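Local coordinates for protein ricin B-related lectin (Polyporus squamosus, PDB 5MUA) that binds galactose through a ricin-type beta-trefoil lectin domain and carries a calcium-binding, papain-like protease domain that takes the inhibitor E-64, at residues 106-120 with 130-144. Sequence-based numbering, arbitrary orientation.
Sequences WKIKSKETGTFVTLL and VVGWQNITNNTSQNW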
# COMPACT_ATOMS: atom_id res chain seq x y z
N TRP B 106 -17.45 3.50 -36.69
CA TRP B 106 -15.94 3.80 -36.65
C TRP B 106 -14.98 2.99 -37.57
O TRP B 106 -15.06 1.79 -37.65
CB TRP B 106 -15.35 3.68 -35.22
CG TRP B 106 -16.06 4.56 -34.25
CD1 TRP B 106 -17.18 4.25 -33.50
CD2 TRP B 106 -15.73 5.91 -33.95
NE1 TRP B 106 -17.57 5.36 -32.75
CE2 TRP B 106 -16.71 6.39 -33.02
CE3 TRP B 106 -14.70 6.76 -34.33
CZ2 TRP B 106 -16.69 7.69 -32.51
CZ3 TRP B 106 -14.68 8.10 -33.80
CH2 TRP B 106 -15.68 8.54 -32.93
N LYS B 107 -13.99 3.65 -38.12
CA LYS B 107 -12.94 2.96 -38.88
C LYS B 107 -11.55 3.32 -38.32
O LYS B 107 -11.40 4.40 -37.69
CB LYS B 107 -13.03 3.34 -40.36
CG LYS B 107 -14.34 2.85 -41.00
CD LYS B 107 -14.43 3.03 -42.51
CE LYS B 107 -13.55 2.00 -43.16
NZ LYS B 107 -13.73 1.93 -44.62
N ILE B 108 -10.57 2.45 -38.63
CA ILE B 108 -9.17 2.60 -38.15
C ILE B 108 -8.27 2.55 -39.40
O ILE B 108 -8.03 1.50 -39.99
CB ILE B 108 -8.77 1.48 -37.18
CG1 ILE B 108 -9.84 1.29 -36.09
CG2 ILE B 108 -7.41 1.76 -36.57
CD1 ILE B 108 -9.63 0.04 -35.28
N LYS B 109 -7.69 3.71 -39.75
CA LYS B 109 -6.94 3.82 -40.99
C LYS B 109 -5.49 4.11 -40.70
O LYS B 109 -5.20 4.99 -39.87
CB LYS B 109 -7.50 4.97 -41.80
CG LYS B 109 -6.82 5.15 -43.18
CD LYS B 109 -7.48 6.25 -43.94
CE LYS B 109 -7.13 7.54 -43.34
NZ LYS B 109 -7.45 8.71 -44.22
N SER B 110 -4.61 3.36 -41.36
CA SER B 110 -3.14 3.59 -41.24
C SER B 110 -2.76 4.95 -41.82
O SER B 110 -3.13 5.27 -42.98
CB SER B 110 -2.37 2.51 -41.94
OG SER B 110 -1.01 2.91 -42.07
N LYS B 111 -2.07 5.77 -41.04
CA LYS B 111 -1.66 7.11 -41.52
C LYS B 111 -0.72 6.90 -42.69
O LYS B 111 -0.74 7.68 -43.64
CB LYS B 111 -0.89 7.88 -40.44
CG LYS B 111 -0.47 9.29 -40.90
CD LYS B 111 0.46 9.91 -39.94
CE LYS B 111 1.05 11.27 -40.42
NZ LYS B 111 2.11 11.55 -39.39
N GLU B 112 0.09 5.86 -42.65
CA GLU B 112 1.07 5.67 -43.72
C GLU B 112 0.41 5.34 -45.04
O GLU B 112 0.70 6.00 -46.05
CB GLU B 112 2.04 4.59 -43.37
CG GLU B 112 2.93 3.86 -44.37
CD GLU B 112 4.16 4.63 -44.69
OE1 GLU B 112 4.78 4.29 -45.71
OE2 GLU B 112 4.50 5.51 -43.89
N THR B 113 -0.52 4.39 -45.02
CA THR B 113 -1.04 3.81 -46.25
C THR B 113 -2.40 4.22 -46.69
O THR B 113 -2.73 4.05 -47.84
CB THR B 113 -1.03 2.29 -46.16
OG1 THR B 113 -1.96 1.88 -45.16
CG2 THR B 113 0.34 1.76 -45.88
N GLY B 114 -3.22 4.80 -45.81
CA GLY B 114 -4.62 4.96 -46.10
C GLY B 114 -5.40 3.67 -46.14
O GLY B 114 -6.57 3.70 -46.52
N THR B 115 -4.78 2.51 -45.82
CA THR B 115 -5.56 1.26 -45.74
C THR B 115 -6.09 1.05 -44.34
O THR B 115 -5.64 1.68 -43.36
CB THR B 115 -4.76 0.04 -46.20
OG1 THR B 115 -3.61 -0.14 -45.39
CG2 THR B 115 -4.28 0.22 -47.66
N PHE B 116 -7.10 0.21 -44.25
CA PHE B 116 -7.92 0.10 -43.03
C PHE B 116 -7.73 -1.21 -42.33
O PHE B 116 -7.56 -2.26 -42.96
CB PHE B 116 -9.40 0.27 -43.37
CG PHE B 116 -9.74 1.62 -43.91
CD1 PHE B 116 -10.02 2.65 -43.09
CD2 PHE B 116 -9.75 1.84 -45.29
CE1 PHE B 116 -10.33 3.92 -43.59
CE2 PHE B 116 -10.04 3.12 -45.80
CZ PHE B 116 -10.37 4.14 -44.95
N VAL B 117 -7.82 -1.18 -41.00
CA VAL B 117 -7.82 -2.41 -40.25
C VAL B 117 -9.12 -3.18 -40.61
O VAL B 117 -10.24 -2.63 -40.49
CB VAL B 117 -7.86 -2.11 -38.72
CG1 VAL B 117 -7.98 -3.39 -37.90
CG2 VAL B 117 -6.67 -1.31 -38.27
N THR B 118 -8.96 -4.44 -40.97
CA THR B 118 -9.99 -5.23 -41.61
C THR B 118 -10.05 -6.60 -41.03
O THR B 118 -9.06 -7.21 -40.83
CB THR B 118 -9.70 -5.30 -43.12
OG1 THR B 118 -9.53 -3.96 -43.66
CG2 THR B 118 -10.76 -6.09 -43.87
N LEU B 119 -11.25 -7.09 -40.72
CA LEU B 119 -11.45 -8.48 -40.28
C LEU B 119 -11.65 -9.32 -41.54
O LEU B 119 -12.59 -9.09 -42.27
CB LEU B 119 -12.67 -8.57 -39.37
CG LEU B 119 -13.00 -9.98 -38.90
CD1 LEU B 119 -11.81 -10.64 -38.28
CD2 LEU B 119 -14.11 -9.93 -37.87
N LEU B 120 -10.69 -10.13 -41.88
CA LEU B 120 -10.72 -10.94 -43.15
C LEU B 120 -11.11 -12.42 -42.85
O LEU B 120 -10.54 -13.06 -41.95
CB LEU B 120 -9.33 -10.90 -43.76
CG LEU B 120 -9.01 -11.66 -45.04
CD1 LEU B 120 -9.83 -11.07 -46.16
CD2 LEU B 120 -7.51 -11.68 -45.33
N VAL B 130 -6.66 -10.37 -39.06
CA VAL B 130 -6.77 -8.93 -38.98
C VAL B 130 -5.69 -8.34 -39.83
O VAL B 130 -4.52 -8.51 -39.55
CB VAL B 130 -6.57 -8.44 -37.51
CG1 VAL B 130 -6.73 -6.93 -37.45
CG2 VAL B 130 -7.60 -9.13 -36.60
N VAL B 131 -6.10 -7.62 -40.87
CA VAL B 131 -5.17 -7.22 -41.94
C VAL B 131 -5.45 -5.79 -42.34
O VAL B 131 -6.51 -5.21 -42.03
CB VAL B 131 -5.27 -8.12 -43.20
CG1 VAL B 131 -4.90 -9.57 -42.83
CG2 VAL B 131 -6.68 -8.02 -43.83
N GLY B 132 -4.49 -5.20 -43.06
CA GLY B 132 -4.77 -3.94 -43.75
C GLY B 132 -5.36 -4.25 -45.13
O GLY B 132 -4.92 -5.22 -45.80
N TRP B 133 -6.30 -3.41 -45.53
CA TRP B 133 -7.02 -3.58 -46.79
C TRP B 133 -7.50 -2.19 -47.26
O TRP B 133 -7.89 -1.32 -46.47
CB TRP B 133 -8.22 -4.51 -46.59
CG TRP B 133 -8.65 -5.23 -47.92
CD1 TRP B 133 -9.41 -4.69 -48.95
CD2 TRP B 133 -8.31 -6.53 -48.32
NE1 TRP B 133 -9.54 -5.60 -49.96
CE2 TRP B 133 -8.94 -6.76 -49.59
CE3 TRP B 133 -7.60 -7.59 -47.72
CZ2 TRP B 133 -8.82 -7.95 -50.26
CZ3 TRP B 133 -7.48 -8.76 -48.37
CH2 TRP B 133 -8.07 -8.96 -49.65
N GLN B 134 -7.51 -2.01 -48.57
CA GLN B 134 -8.12 -0.79 -49.12
C GLN B 134 -9.59 -0.65 -48.69
O GLN B 134 -10.24 -1.58 -48.23
CB GLN B 134 -7.99 -0.78 -50.66
CG GLN B 134 -8.79 -1.87 -51.32
CD GLN B 134 -8.65 -1.83 -52.86
OE1 GLN B 134 -9.21 -0.97 -53.52
NE2 GLN B 134 -7.90 -2.75 -53.39
N ASN B 135 -10.12 0.53 -48.86
CA ASN B 135 -11.53 0.76 -48.55
C ASN B 135 -12.47 -0.28 -49.16
O ASN B 135 -12.38 -0.61 -50.35
CB ASN B 135 -11.95 2.18 -48.96
CG ASN B 135 -13.35 2.56 -48.45
OD1 ASN B 135 -13.74 2.22 -47.34
ND2 ASN B 135 -14.11 3.24 -49.27
N ILE B 136 -13.32 -0.82 -48.31
CA ILE B 136 -14.33 -1.80 -48.67
C ILE B 136 -15.69 -1.18 -48.49
O ILE B 136 -15.97 -0.68 -47.42
CB ILE B 136 -14.22 -3.05 -47.82
CG1 ILE B 136 -12.94 -3.82 -48.22
CG2 ILE B 136 -15.47 -3.99 -48.01
CD1 ILE B 136 -12.62 -5.04 -47.35
N THR B 137 -16.54 -1.27 -49.51
CA THR B 137 -17.90 -0.68 -49.46
C THR B 137 -19.00 -1.74 -49.47
O THR B 137 -20.15 -1.41 -49.21
CB THR B 137 -18.14 0.31 -50.61
OG1 THR B 137 -17.85 -0.34 -51.84
CG2 THR B 137 -17.18 1.56 -50.47
N ASN B 138 -18.68 -2.99 -49.79
CA ASN B 138 -19.71 -4.06 -49.90
C ASN B 138 -19.83 -4.97 -48.67
O ASN B 138 -20.64 -5.90 -48.62
CB ASN B 138 -19.51 -4.83 -51.19
CG ASN B 138 -18.29 -5.73 -51.18
OD1 ASN B 138 -17.42 -5.66 -50.30
ND2 ASN B 138 -18.19 -6.55 -52.20
N ASN B 139 -19.08 -4.65 -47.60
CA ASN B 139 -19.34 -5.25 -46.31
C ASN B 139 -18.85 -4.34 -45.19
O ASN B 139 -18.25 -3.28 -45.46
CB ASN B 139 -18.80 -6.69 -46.26
CG ASN B 139 -17.25 -6.76 -46.21
OD1 ASN B 139 -16.60 -6.01 -45.50
ND2 ASN B 139 -16.70 -7.72 -46.91
N THR B 140 -19.09 -4.77 -43.94
CA THR B 140 -18.76 -3.97 -42.79
C THR B 140 -17.50 -4.44 -42.06
O THR B 140 -17.33 -4.10 -40.91
CB THR B 140 -19.94 -3.83 -41.83
OG1 THR B 140 -20.32 -5.11 -41.39
CG2 THR B 140 -21.07 -3.12 -42.46
N SER B 141 -16.65 -5.20 -42.74
CA SER B 141 -15.48 -5.81 -42.13
C SER B 141 -14.46 -4.79 -41.62
O SER B 141 -13.58 -5.15 -40.84
CB SER B 141 -14.81 -6.80 -43.10
OG SER B 141 -14.24 -6.10 -44.23
N GLN B 142 -14.54 -3.55 -42.08
CA GLN B 142 -13.66 -2.50 -41.60
C GLN B 142 -14.28 -1.62 -40.52
O GLN B 142 -13.71 -0.56 -40.16
CB GLN B 142 -13.16 -1.64 -42.75
CG GLN B 142 -12.61 -2.47 -43.88
CD GLN B 142 -12.03 -1.71 -45.03
OE1 GLN B 142 -12.57 -0.70 -45.46
NE2 GLN B 142 -10.96 -2.24 -45.58
N ASN B 143 -15.43 -2.05 -39.97
CA ASN B 143 -16.13 -1.21 -39.01
C ASN B 143 -15.90 -1.86 -37.64
O ASN B 143 -16.01 -3.10 -37.49
CB ASN B 143 -17.61 -1.18 -39.29
CG ASN B 143 -17.94 -0.44 -40.58
OD1 ASN B 143 -17.08 0.23 -41.17
ND2 ASN B 143 -19.20 -0.54 -40.99
N TRP B 144 -15.66 -1.00 -36.69
CA TRP B 144 -15.26 -1.44 -35.30
C TRP B 144 -16.07 -0.57 -34.33
O TRP B 144 -16.38 0.58 -34.63
CB TRP B 144 -13.75 -1.20 -35.10
CG TRP B 144 -12.94 -1.97 -36.07
CD1 TRP B 144 -12.53 -1.52 -37.28
CD2 TRP B 144 -12.54 -3.33 -35.99
NE1 TRP B 144 -11.88 -2.53 -37.97
CE2 TRP B 144 -11.89 -3.65 -37.19
CE3 TRP B 144 -12.71 -4.35 -35.03
CZ2 TRP B 144 -11.38 -4.91 -37.44
CZ3 TRP B 144 -12.21 -5.57 -35.27
CH2 TRP B 144 -11.55 -5.87 -36.47
O HOH W 1 -18.97 1.78 -35.94
O HOH W 2 -11.12 0.11 -40.18
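Gln142, from the loop after strand 129-133, lays its side chain across strand 116-120 against Phe116 and Thr118. Gln142 CB lies 3.7 Å from Lys107 CE; Gln142 CG, anti to the carbonyl carbon (chi1 -50°), passes 3.4 Å from Thr118 OG1, and CD packs on Phe116 CB. At the tip the amide is gripped on both atoms. Gln142 NE2 donates to Thr118 OG1 at 2.9 Å and to Gln134 O within its own loop, while Gln142 OE1 takes Lys107 NZ (3.0 Å) and Ile136 N from opposite faces of its plane, which fixes the amide's rotation. The same Lys107 NZ sits over the centre of the Phe116 ring, 3.8 Å above its plane.

One residue back, Ser141 O accepts Leu119 N almost straight (3.0 Å, 175°). Further along, Trp144 NE1 donates to Val117 O from above the carbonyl plane, and Ile108 CD1 lies over the Trp144 indole face, 4.1 Å from the five-ring centroid.

Strands 116-120 and 129-133 form an antiparallel hairpin of the ricin-type beta-trefoil; 116-120 is an edge strand, within this chain, of the four-stranded antiparallel sheet 70-73, 82-87, 129-133, 116-120. Val117 and Ile108 pack on Trp97 of strand 97-100, and Trp144 and Ile108 meet Ile11 of strand 7-13.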